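Cytochrome P450 CYP260B1 (Sorangium cellulosum, PDB 5HIW) is a haem-thiolate protein of the cytochrome P450 superfamily that carries an iron protoporphyrin IX in a buried pocket. Local coordinates at residues R85-V90 with Y337-P342; S92-S97 with L200-R205; L329-G334 with L343-A348. All blocks are in the same frame, centred on the assembly; numbering follows the deposited sequence.

Interaction 1: residues R85-V90 with Y337-P342; sequences RLFNAV and YCVGAP. With HEM (protoporphyrin IX containing Fe), chain B.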
loop_
_atom_site.group_PDB
_atom_site.type_symbol
_atom_site.label_atom_id
_atom_site.label_comp_id
_atom_site.label_asym_id
_atom_site.label_seq_id
_atom_site.Cartn_x
_atom_site.Cartn_y
_atom_site.Cartn_z
ATOM N N ARG A 85 -3.483 10.879 16.319
ATOM C CA ARG A 85 -3.688 12.314 16.160
ATOM C C ARG A 85 -2.452 13.029 15.621
ATOM O O ARG A 85 -2.533 13.931 14.772
ATOM C CB ARG A 85 -4.124 12.963 17.508
ATOM C CG ARG A 85 -5.635 13.011 17.730
ATOM C CD ARG A 85 -6.014 14.148 18.713
ATOM N NE ARG A 85 -4.937 14.369 19.708
ATOM C CZ ARG A 85 -4.866 13.814 20.931
ATOM N NH1 ARG A 85 -5.829 13.017 21.412
ATOM N NH2 ARG A 85 -3.820 14.094 21.707
ATOM N N LEU A 86 -1.309 12.600 16.110
ATOM C CA LEU A 86 0.006 13.102 15.616
ATOM C C LEU A 86 0.156 12.762 14.155
ATOM O O LEU A 86 0.417 13.618 13.375
ATOM C CB LEU A 86 1.141 12.417 16.324
ATOM C CG LEU A 86 2.564 12.626 15.834
ATOM C CD1 LEU A 86 2.793 14.113 15.888
ATOM C CD2 LEU A 86 3.439 11.855 16.831
ATOM N N PHE A 87 0.032 11.466 13.812
ATOM C CA PHE A 87 0.080 11.091 12.351
ATOM C C PHE A 87 -0.907 11.836 11.500
ATOM O O PHE A 87 -0.580 12.267 10.422
ATOM C CB PHE A 87 -0.055 9.567 12.196
ATOM C CG PHE A 87 1.170 8.782 12.607
ATOM C CD1 PHE A 87 1.465 8.534 13.942
ATOM C CD2 PHE A 87 2.059 8.322 11.656
ATOM C CE1 PHE A 87 2.538 7.803 14.340
ATOM C CE2 PHE A 87 3.176 7.592 12.031
ATOM C CZ PHE A 87 3.424 7.311 13.371
ATOM N N ASN A 88 -2.158 11.994 11.961
ATOM C CA ASN A 88 -3.144 12.709 11.154
ATOM C C ASN A 88 -2.702 14.145 10.875
ATOM O O ASN A 88 -2.929 14.694 9.758
ATOM C CB ASN A 88 -4.537 12.725 11.789
ATOM C CG ASN A 88 -5.207 11.368 11.775
ATOM O OD1 ASN A 88 -4.873 10.534 10.971
ATOM N ND2 ASN A 88 -6.193 11.165 12.657
ATOM N N ALA A 89 -2.040 14.748 11.845
ATOM C CA ALA A 89 -1.600 16.129 11.697
ATOM C C ALA A 89 -0.491 16.280 10.695
ATOM O O ALA A 89 -0.368 17.292 10.064
ATOM C CB ALA A 89 -1.146 16.729 13.047
ATOM N N VAL A 90 0.348 15.278 10.531
ATOM C CA VAL A 90 1.433 15.438 9.590
ATOM C C VAL A 90 1.043 14.987 8.193
ATOM O O VAL A 90 1.858 15.097 7.314
ATOM C CB VAL A 90 2.707 14.736 10.036
ATOM C CG1 VAL A 90 3.107 15.218 11.433
ATOM C CG2 VAL A 90 2.520 13.270 10.094
ATOM N N TYR A 337 -7.503 2.240 9.804
ATOM C CA TYR A 337 -7.617 2.661 8.418
ATOM C C TYR A 337 -6.379 3.442 8.028
ATOM O O TYR A 337 -5.877 4.265 8.784
ATOM C CB TYR A 337 -8.881 3.564 8.166
ATOM C CG TYR A 337 -9.066 4.053 6.753
ATOM C CD1 TYR A 337 -8.469 5.269 6.309
ATOM C CD2 TYR A 337 -9.853 3.374 5.859
ATOM C CE1 TYR A 337 -8.705 5.769 5.037
ATOM C CE2 TYR A 337 -10.045 3.881 4.572
ATOM C CZ TYR A 337 -9.488 5.049 4.186
ATOM O OH TYR A 337 -9.664 5.505 2.876
ATOM N N CYS A 338 -5.812 3.125 6.877
ATOM C CA CYS A 338 -4.512 3.712 6.474
ATOM C C CYS A 338 -4.379 5.217 6.634
ATOM O O CYS A 338 -5.079 5.981 6.003
ATOM C CB CYS A 338 -4.191 3.381 5.009
ATOM S SG CYS A 338 -2.590 3.945 4.429
ATOM N N VAL A 339 -3.489 5.644 7.542
ATOM C CA VAL A 339 -3.254 7.069 7.738
ATOM C C VAL A 339 -2.525 7.735 6.601
ATOM O O VAL A 339 -2.587 8.975 6.374
ATOM C CB VAL A 339 -2.469 7.255 9.080
ATOM C CG1 VAL A 339 -1.013 6.832 8.878
ATOM C CG2 VAL A 339 -2.617 8.674 9.592
ATOM N N GLY A 340 -1.828 6.910 5.811
ATOM C CA GLY A 340 -1.169 7.364 4.613
ATOM C C GLY A 340 -1.939 7.530 3.286
ATOM O O GLY A 340 -1.370 7.923 2.265
ATOM N N ALA A 341 -3.183 7.088 3.269
ATOM C CA ALA A 341 -4.046 7.169 2.109
ATOM C C ALA A 341 -4.025 8.534 1.383
ATOM O O ALA A 341 -3.973 8.555 0.156
ATOM C CB ALA A 341 -5.451 6.735 2.484
ATOM N N PRO A 342 -3.924 9.657 2.117
ATOM C CA PRO A 342 -3.869 10.955 1.359
ATOM C C PRO A 342 -2.587 11.101 0.521
ATOM O O PRO A 342 -2.592 11.665 -0.581
ATOM C CB PRO A 342 -3.907 12.030 2.478
ATOM C CG PRO A 342 -4.552 11.344 3.605
ATOM C CD PRO A 342 -4.327 9.852 3.519
HETATM C CHA HEM B . -2.350 1.148 7.610
HETATM C CHB HEM B . -2.724 -0.044 2.911
HETATM C CHC HEM B . 0.044 3.697 1.739
HETATM C CHD HEM B . 1.132 4.205 6.377
HETATM C C1A HEM B . -2.755 0.539 6.456
HETATM C C2A HEM B . -3.659 -0.553 6.361
HETATM C C3A HEM B . -3.797 -0.866 5.034
HETATM C C4A HEM B . -2.876 -0.037 4.314
HETATM C CMA HEM B . -4.666 -2.002 4.457
HETATM C CAA HEM B . -4.458 -1.159 7.509
HETATM C CBA HEM B . -3.575 -2.140 8.298
HETATM C CGA HEM B . -4.356 -2.959 9.266
HETATM O O1A HEM B . -5.542 -2.614 9.581
HETATM O O2A HEM B . -3.914 -4.082 9.615
HETATM C C1B HEM B . -1.981 0.815 2.196
HETATM C C2B HEM B . -2.000 0.836 0.759
HETATM C C3B HEM B . -1.215 1.925 0.434
HETATM C C4B HEM B . -0.703 2.525 1.668
HETATM C CMB HEM B . -2.657 -0.120 -0.252
HETATM C CAB HEM B . -0.935 2.258 -0.942
HETATM C CBB HEM B . -0.022 3.019 -1.445
HETATM C C1C HEM B . 0.594 4.185 2.924
HETATM C C2C HEM B . 1.461 5.323 2.948
HETATM C C3C HEM B . 1.772 5.452 4.274
HETATM C C4C HEM B . 1.153 4.400 5.013
HETATM C CMC HEM B . 1.824 6.061 1.681
HETATM C CAC HEM B . 2.621 6.478 4.909
HETATM C CBC HEM B . 2.726 7.690 4.382
HETATM C C1D HEM B . 0.233 3.390 7.055
HETATM C C2D HEM B . 0.236 3.381 8.542
HETATM C C3D HEM B . -0.720 2.530 8.894
HETATM C C4D HEM B . -1.316 2.059 7.635
HETATM C CMD HEM B . 1.189 4.102 9.476
HETATM C CAD HEM B . -1.210 2.186 10.311
HETATM C CBD HEM B . -2.368 3.109 10.642
HETATM C CGD HEM B . -2.924 2.886 12.055
HETATM O O1D HEM B . -2.753 1.799 12.688
HETATM O O2D HEM B . -3.601 3.800 12.636
HETATM N NA HEM B . -2.303 0.851 5.156
HETATM N NB HEM B . -1.318 1.897 2.665
HETATM N NC HEM B . 0.363 3.683 4.128
HETATM N ND HEM B . -0.710 2.557 6.551
HETATM FE FE HEM B . -1.032 2.261 4.659
HETATM O O HOH W 1 0.649 0.698 4.695
#
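V339 belongs to the cysteine-ligand loop of the cytochrome P450 fold, and it meets F87 and N88 of helix 77-90, the C helix of the family. C338, one residue before it, gives the proximal ligand: C338 SG lies 2.3 Å from the haem iron. Water 1 is also bound to the iron.

CG2 of V339 is anti to the backbone N and reaches the C helix. V339 CG2 lies 3.8 Å from F87 CB, an apolar contact made at the root of that side chain, while the phenyl ring leads away toward V221, T224 and L225 of helix 218-229. V339 CG2 also sits 3.2 Å from N88 OD1, a close approach with no hydrogen bond. The bond of N88 OD1 is to R84 NE. R84 NH1 in turn is bonded to Y337 O and to the haem, tying helix, loop and cofactor together.

CG1 of V339 stands between the backbone N and the carbonyl carbon (chi1 75°). That turns it to the porphyrin, with V339 CG1 3.6 Å from the haem methyl CMD. V339 and G340 are the middle residues of a type I turn from C338 to A341, and G340 CA is 3.5 Å from haem C3C.

Interaction 2: residues S92-S97 with L200-R205; sequences SPRVIS and LGEIAR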
loop_
_atom_site.group_PDB
_atom_site.type_symbol
_atom_site.label_atom_id
_atom_site.label_comp_id
_atom_site.label_asym_id
_atom_site.label_seq_id
_atom_site.Cartn_x
_atom_site.Cartn_y
_atom_site.Cartn_z
ATOM N N SER A 92 -2.155 15.924 6.807
ATOM C CA SER A 92 -3.409 16.671 6.643
ATOM C C SER A 92 -3.413 17.235 5.248
ATOM O O SER A 92 -2.363 17.326 4.615
ATOM C CB SER A 92 -3.420 17.784 7.707
ATOM O OG SER A 92 -2.519 18.764 7.318
ATOM N N PRO A 93 -4.562 17.800 4.739
ATOM C CA PRO A 93 -4.615 18.310 3.373
ATOM C C PRO A 93 -3.656 19.457 3.105
ATOM O O PRO A 93 -3.028 19.526 2.068
ATOM C CB PRO A 93 -6.094 18.726 3.204
ATOM C CG PRO A 93 -6.791 17.720 4.050
ATOM C CD PRO A 93 -5.921 17.564 5.279
ATOM N N ARG A 94 -3.500 20.362 4.035
ATOM C CA ARG A 94 -2.455 21.388 3.861
ATOM C C ARG A 94 -1.060 20.774 3.610
ATOM O O ARG A 94 -0.311 21.279 2.777
ATOM C CB ARG A 94 -2.385 22.187 5.164
ATOM C CG ARG A 94 -1.263 23.227 5.121
ATOM C CD ARG A 94 -1.071 23.832 6.533
ATOM N NE ARG A 94 -0.609 22.916 7.603
ATOM C CZ ARG A 94 0.630 22.421 7.740
ATOM N NH1 ARG A 94 1.571 22.666 6.861
ATOM N NH2 ARG A 94 0.926 21.656 8.784
ATOM N N VAL A 95 -0.700 19.725 4.365
ATOM C CA VAL A 95 0.656 19.124 4.249
ATOM C C VAL A 95 0.787 18.422 2.896
ATOM O O VAL A 95 1.825 18.548 2.180
ATOM C CB VAL A 95 0.916 18.130 5.407
ATOM C CG1 VAL A 95 2.248 17.426 5.160
ATOM C CG2 VAL A 95 0.942 18.821 6.783
ATOM N N ILE A 96 -0.279 17.709 2.526
ATOM C CA ILE A 96 -0.311 16.980 1.293
ATOM C C ILE A 96 -0.089 17.950 0.172
ATOM O O ILE A 96 0.697 17.696 -0.696
ATOM C CB ILE A 96 -1.570 16.102 1.125
ATOM C CG1 ILE A 96 -1.760 15.094 2.235
ATOM C CG2 ILE A 96 -1.630 15.579 -0.282
ATOM C CD1 ILE A 96 -0.703 14.016 2.240
ATOM N N SER A 97 -0.790 19.088 0.114
ATOM C CA SER A 97 -0.611 19.993 -0.994
ATOM C C SER A 97 0.794 20.617 -0.964
ATOM O O SER A 97 1.417 20.794 -2.008
ATOM C CB SER A 97 -1.644 21.161 -0.860
ATOM O OG SER A 97 -1.361 22.158 -1.775
ATOM N N LEU A 200 9.980 15.654 7.445
ATOM C CA LEU A 200 10.573 15.169 8.702
ATOM C C LEU A 200 10.576 16.404 9.563
ATOM O O LEU A 200 10.325 16.343 10.768
ATOM C CB LEU A 200 11.994 14.569 8.527
ATOM C CG LEU A 200 12.603 14.197 9.882
ATOM C CD1 LEU A 200 13.614 13.059 9.701
ATOM C CD2 LEU A 200 13.304 15.420 10.499
ATOM N N GLY A 201 10.831 17.536 8.976
ATOM C CA GLY A 201 10.651 18.816 9.754
ATOM C C GLY A 201 9.284 19.128 10.379
ATOM O O GLY A 201 9.217 19.545 11.547
ATOM N N GLU A 202 8.190 18.924 9.643
ATOM C CA GLU A 202 6.831 19.064 10.186
ATOM C C GLU A 202 6.633 18.030 11.305
ATOM O O GLU A 202 5.909 18.275 12.272
ATOM C CB GLU A 202 5.720 18.737 9.146
ATOM C CG GLU A 202 5.609 19.646 7.911
ATOM C CD GLU A 202 4.605 20.765 8.081
ATOM O OE1 GLU A 202 3.811 20.678 9.056
ATOM O OE2 GLU A 202 4.603 21.670 7.216
ATOM N N ILE A 203 7.228 16.855 11.186
ATOM C CA ILE A 203 6.985 15.817 12.211
ATOM C C ILE A 203 7.668 16.253 13.520
ATOM O O ILE A 203 7.098 16.143 14.621
ATOM C CB ILE A 203 7.535 14.447 11.767
ATOM C CG1 ILE A 203 6.600 13.781 10.782
ATOM C CG2 ILE A 203 7.663 13.511 12.916
ATOM C CD1 ILE A 203 7.324 12.839 9.830
ATOM N N ALA A 204 8.881 16.772 13.391
ATOM C CA ALA A 204 9.629 17.144 14.602
ATOM C C ALA A 204 8.838 18.195 15.351
ATOM O O ALA A 204 8.669 18.123 16.560
ATOM C CB ALA A 204 11.028 17.584 14.254
ATOM N N ARG A 205 8.268 19.127 14.618
ATOM C CA ARG A 205 7.380 20.138 15.193
ATOM C C ARG A 205 6.026 19.663 15.723
ATOM O O ARG A 205 5.568 20.137 16.785
ATOM C CB ARG A 205 7.317 21.375 14.245
ATOM C CG ARG A 205 8.700 22.082 14.239
ATOM C CD ARG A 205 8.954 23.249 13.271
ATOM N NE ARG A 205 8.674 22.940 11.858
ATOM C CZ ARG A 205 7.467 23.022 11.256
ATOM N NH1 ARG A 205 6.353 23.404 11.917
ATOM N NH2 ARG A 205 7.364 22.710 9.955
#
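R94 and E202 form a two-pronged salt bridge between helix 93-113, the D helix of the P450 fold, and helix 199-209. The guanidinium meets the carboxylate end-on, one nitrogen to each oxygen. R94 NH1 gives a bond of 3.2 Å to E202 OE2, and R94 NH2 gives one of 3.1 Å to E202 OE1. Both are nearly straight, the second at 175°. Both oxygens lie close to the guanidinium plane and are met on the syn side. The two flat groups are not quite coplanar; their planes are 28° apart, and each nitrogen sits somewhat out of the carboxylate plane.

The two side chains come from opposite directions. The arginine chain bends about its CG-CD bond, which turns its end to E202. E202 bends at chi2 (-94°), which brings its carboxylate across to the arginine. V95 fills in beside the pair. Its CG2 lies 3.3 Å above the guanidinium plane of R94, toward the rim, and V95 CG2 is 4.1 Å from E202 OE1. This methyl probably restricts how far the guanidinium can tilt on that side.

Further out, R98 makes a second salt bridge to E202 OE2. That oxygen thus has two arginine partners, which would favour a charged carboxylate although E202 is largely buried. R205 stays more distant, with its NH1 6.5 Å from R94 NH2. Helix 199-209 also packs on helix 218-229 through L200 and I203. S92 holds the N-cap position of the D helix, and its carbonyl opens the helical ladder: I96 N to S92 O is 3.0 Å.

Interaction 3: residues L329-G334 with L343-A348; sequences LNFGGG and LARMEA. With HEM (protoporphyrin IX containing Fe), chain B.
F331, whose ring lies against A344 and R345, takes a backbone bond at its O from C338 N, 2.9 Å long. The bond ties the start of this loop to the residue that binds the haem iron. R345 has polar partners of its own on neighbouring parts of the fold. R345 NH2 makes a salt bridge to E266, and NH1 has a weak hydrogen bond to Y337 OH. The group presents one face to the phenyl ring. F331 CE2 sits over the centre of that face, 3.8 Å above its plane, and CE2 is 3.9 Å from R345 CZ. The ring does not lie flat on the guanidinium: the two planes are 58° apart, and seen from the ring the approach is oblique. The arginine chain is extended from CG to NE, which lets its end come near although its base does not point at the loop.

The same ring touches helix 341-358, the L helix, one residue earlier, where F331 CZ lies 4.1 Å from A344 CB. F331 CG is anti to its carbonyl carbon (chi1 -71°), and the CD1-CE1 side turns to the porphyrin. F331 CE1 is 3.6 Å from haem C3B, which lies at the ring edge.

F331 opens the haem-binding signature of cytochromes P450, the glycine-rich loop that leads to the cysteine ligand. A type I turn from L329 to G332 shapes its start, closed by G332 N to L329 O at 2.9 Å. G332 has a positive phi (82°), backbone angles that suit glycine. N330 O lies 3.5 Å from haem CMB, and A344 CB rests 3.5 Å from the vinyl carbon CBB of the haem.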
loop_
_atom_site.group_PDB
_atom_site.type_symbol
_atom_site.label_atom_id
_atom_site.label_comp_id
_atom_site.label_asym_id
_atom_site.label_seq_id
_atom_site.Cartn_x
_atom_site.Cartn_y
_atom_site.Cartn_z
ATOM N N LEU A 329 -11.727 -1.736 0.379
ATOM C CA LEU A 329 -11.044 -2.205 1.549
ATOM C C LEU A 329 -9.528 -2.056 1.412
ATOM O O LEU A 329 -8.796 -2.588 2.264
ATOM C CB LEU A 329 -11.363 -3.681 1.745
ATOM C CG LEU A 329 -12.835 -3.938 2.210
ATOM C CD1 LEU A 329 -13.080 -5.408 2.276
ATOM C CD2 LEU A 329 -13.197 -3.304 3.499
ATOM N N ASN A 330 -9.081 -1.481 0.305
ATOM C CA ASN A 330 -7.604 -1.394 0.002
ATOM C C ASN A 330 -6.838 -0.685 1.078
ATOM O O ASN A 330 -5.689 -0.969 1.210
ATOM C CB ASN A 330 -7.309 -0.803 -1.369
ATOM C CG ASN A 330 -7.890 0.598 -1.569
ATOM O OD1 ASN A 330 -9.061 0.816 -1.367
ATOM N ND2 ASN A 330 -7.054 1.558 -1.950
ATOM N N PHE A 331 -7.450 0.292 1.778
ATOM C CA PHE A 331 -6.807 1.004 2.857
ATOM C C PHE A 331 -7.332 0.508 4.205
ATOM O O PHE A 331 -7.151 1.144 5.230
ATOM C CB PHE A 331 -7.073 2.520 2.669
ATOM C CG PHE A 331 -6.356 3.165 1.519
ATOM C CD1 PHE A 331 -4.983 3.063 1.371
ATOM C CD2 PHE A 331 -7.053 3.933 0.589
ATOM C CE1 PHE A 331 -4.328 3.682 0.294
ATOM C CE2 PHE A 331 -6.424 4.512 -0.490
ATOM C CZ PHE A 331 -5.061 4.446 -0.624
ATOM N N GLY A 332 -8.013 -0.637 4.225
ATOM C CA GLY A 332 -8.509 -1.156 5.473
ATOM C C GLY A 332 -9.815 -0.484 5.869
ATOM O O GLY A 332 -10.610 -0.063 5.003
ATOM N N GLY A 333 -10.061 -0.489 7.175
ATOM C CA GLY A 333 -11.320 0.015 7.754
ATOM C C GLY A 333 -11.257 0.030 9.258
ATOM O O GLY A 333 -10.529 -0.681 9.837
ATOM N N GLY A 334 -11.915 0.981 9.892
ATOM C CA GLY A 334 -11.929 1.023 11.334
ATOM C C GLY A 334 -10.787 1.792 11.898
ATOM O O GLY A 334 -10.243 2.657 11.259
ATOM N N LEU A 343 -1.492 10.556 1.059
ATOM C CA LEU A 343 -0.192 10.639 0.323
ATOM C C LEU A 343 -0.235 9.697 -0.851
ATOM O O LEU A 343 0.229 10.027 -1.940
ATOM C CB LEU A 343 0.991 10.331 1.257
ATOM C CG LEU A 343 2.364 10.245 0.554
ATOM C CD1 LEU A 343 2.701 11.520 -0.220
ATOM C CD2 LEU A 343 3.366 9.974 1.652
ATOM N N ALA A 344 -0.731 8.470 -0.631
ATOM C CA ALA A 344 -0.834 7.503 -1.729
ATOM C C ALA A 344 -1.676 8.052 -2.874
ATOM O O ALA A 344 -1.290 7.998 -4.048
ATOM C CB ALA A 344 -1.388 6.242 -1.184
ATOM N N ARG A 345 -2.861 8.576 -2.542
ATOM C CA ARG A 345 -3.719 9.146 -3.576
ATOM C C ARG A 345 -3.093 10.299 -4.317
ATOM O O ARG A 345 -3.229 10.436 -5.488
ATOM C CB ARG A 345 -5.033 9.586 -2.917
ATOM C CG ARG A 345 -6.038 8.406 -2.753
ATOM C CD ARG A 345 -7.200 8.783 -1.823
ATOM N NE ARG A 345 -8.311 7.786 -1.819
ATOM C CZ ARG A 345 -8.984 7.393 -0.732
ATOM N NH1 ARG A 345 -8.608 7.765 0.529
ATOM N NH2 ARG A 345 -9.997 6.533 -0.868
ATOM N N MET A 346 -2.408 11.185 -3.613
ATOM C CA MET A 346 -1.806 12.278 -4.229
ATOM C C MET A 346 -0.622 11.887 -5.151
ATOM O O MET A 346 -0.434 12.404 -6.246
ATOM C CB MET A 346 -1.391 13.312 -3.203
ATOM C CG MET A 346 -0.647 14.492 -3.767
ATOM S SD MET A 346 1.183 14.351 -3.829
ATOM C CE MET A 346 1.556 14.538 -2.140
ATOM N N GLU A 347 0.200 10.986 -4.638
ATOM C CA GLU A 347 1.356 10.544 -5.433
ATOM C C GLU A 347 0.891 9.829 -6.698
ATOM O O GLU A 347 1.415 10.056 -7.782
ATOM C CB GLU A 347 2.205 9.646 -4.553
ATOM C CG GLU A 347 3.581 9.334 -5.159
ATOM C CD GLU A 347 4.522 8.644 -4.196
ATOM O OE1 GLU A 347 4.395 8.697 -2.942
ATOM O OE2 GLU A 347 5.471 8.094 -4.799
ATOM N N ALA A 348 -0.101 8.994 -6.593
ATOM C CA ALA A 348 -0.698 8.376 -7.765
ATOM C C ALA A 348 -1.217 9.408 -8.740
ATOM O O ALA A 348 -0.971 9.338 -9.946
ATOM C CB ALA A 348 -1.750 7.389 -7.359
HETATM C CHA HEM B . -2.350 1.148 7.610
HETATM C CHB HEM B . -2.724 -0.044 2.911
HETATM C CHC HEM B . 0.044 3.697 1.739
HETATM C CHD HEM B . 1.132 4.205 6.377
HETATM C C1A HEM B . -2.755 0.539 6.456
HETATM C C2A HEM B . -3.659 -0.553 6.361
HETATM C C3A HEM B . -3.797 -0.866 5.034
HETATM C C4A HEM B . -2.876 -0.037 4.314
HETATM C CMA HEM B . -4.666 -2.002 4.457
HETATM C CAA HEM B . -4.458 -1.159 7.509
HETATM C CBA HEM B . -3.575 -2.140 8.298
HETATM C CGA HEM B . -4.356 -2.959 9.266
HETATM O O1A HEM B . -5.542 -2.614 9.581
HETATM O O2A HEM B . -3.914 -4.082 9.615
HETATM C C1B HEM B . -1.981 0.815 2.196
HETATM C C2B HEM B . -2.000 0.836 0.759
HETATM C C3B HEM B . -1.215 1.925 0.434
HETATM C C4B HEM B . -0.703 2.525 1.668
HETATM C CMB HEM B . -2.657 -0.120 -0.252
HETATM C CAB HEM B . -0.935 2.258 -0.942
HETATM C CBB HEM B . -0.022 3.019 -1.445
HETATM C C1C HEM B . 0.594 4.185 2.924
HETATM C C2C HEM B . 1.461 5.323 2.948
HETATM C C3C HEM B . 1.772 5.452 4.274
HETATM C C4C HEM B . 1.153 4.400 5.013
HETATM C CMC HEM B . 1.824 6.061 1.681
HETATM C CAC HEM B . 2.621 6.478 4.909
HETATM C CBC HEM B . 2.726 7.690 4.382
HETATM C C1D HEM B . 0.233 3.390 7.055
HETATM C C2D HEM B . 0.236 3.381 8.542
HETATM C C3D HEM B . -0.720 2.530 8.894
HETATM C C4D HEM B . -1.316 2.059 7.635
HETATM C CMD HEM B . 1.189 4.102 9.476
HETATM C CAD HEM B . -1.210 2.186 10.311
HETATM C CBD HEM B . -2.368 3.109 10.642
HETATM C CGD HEM B . -2.924 2.886 12.055
HETATM O O1D HEM B . -2.753 1.799 12.688
HETATM O O2D HEM B . -3.601 3.800 12.636
HETATM N NA HEM B . -2.303 0.851 5.156
HETATM N NB HEM B . -1.318 1.897 2.665
HETATM N NC HEM B . 0.363 3.683 4.128
HETATM N ND HEM B . -0.710 2.557 6.551
HETATM FE FE HEM B . -1.032 2.261 4.659
HETATM O O HOH W 1 0.649 0.698 4.695
#

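In the fold
Interactions 1 and 3 lie on the haem. Interaction 1 includes the cysteine-ligand loop, and both use helix 341-358. Their segments alternate along the chain, and a backbone bond joins the two contacts. Neither has hydrogen bonds across its segments: interaction 1 rests on small methyl contacts, interaction 3 on a ring set against an alanine and a guanidinium. In interaction 2 a salt bridge does the joining. Its centre is about 20 Å from the centre of the chain, against about 14 Å for interaction 1 and about 7 Å for interaction 3. Interactions 1 and 2 each have one exposed touching residue, N88 and R94; interaction 3 has none. Helices 77-90 and 93-113 follow each other, and V90 touches V95 and I203.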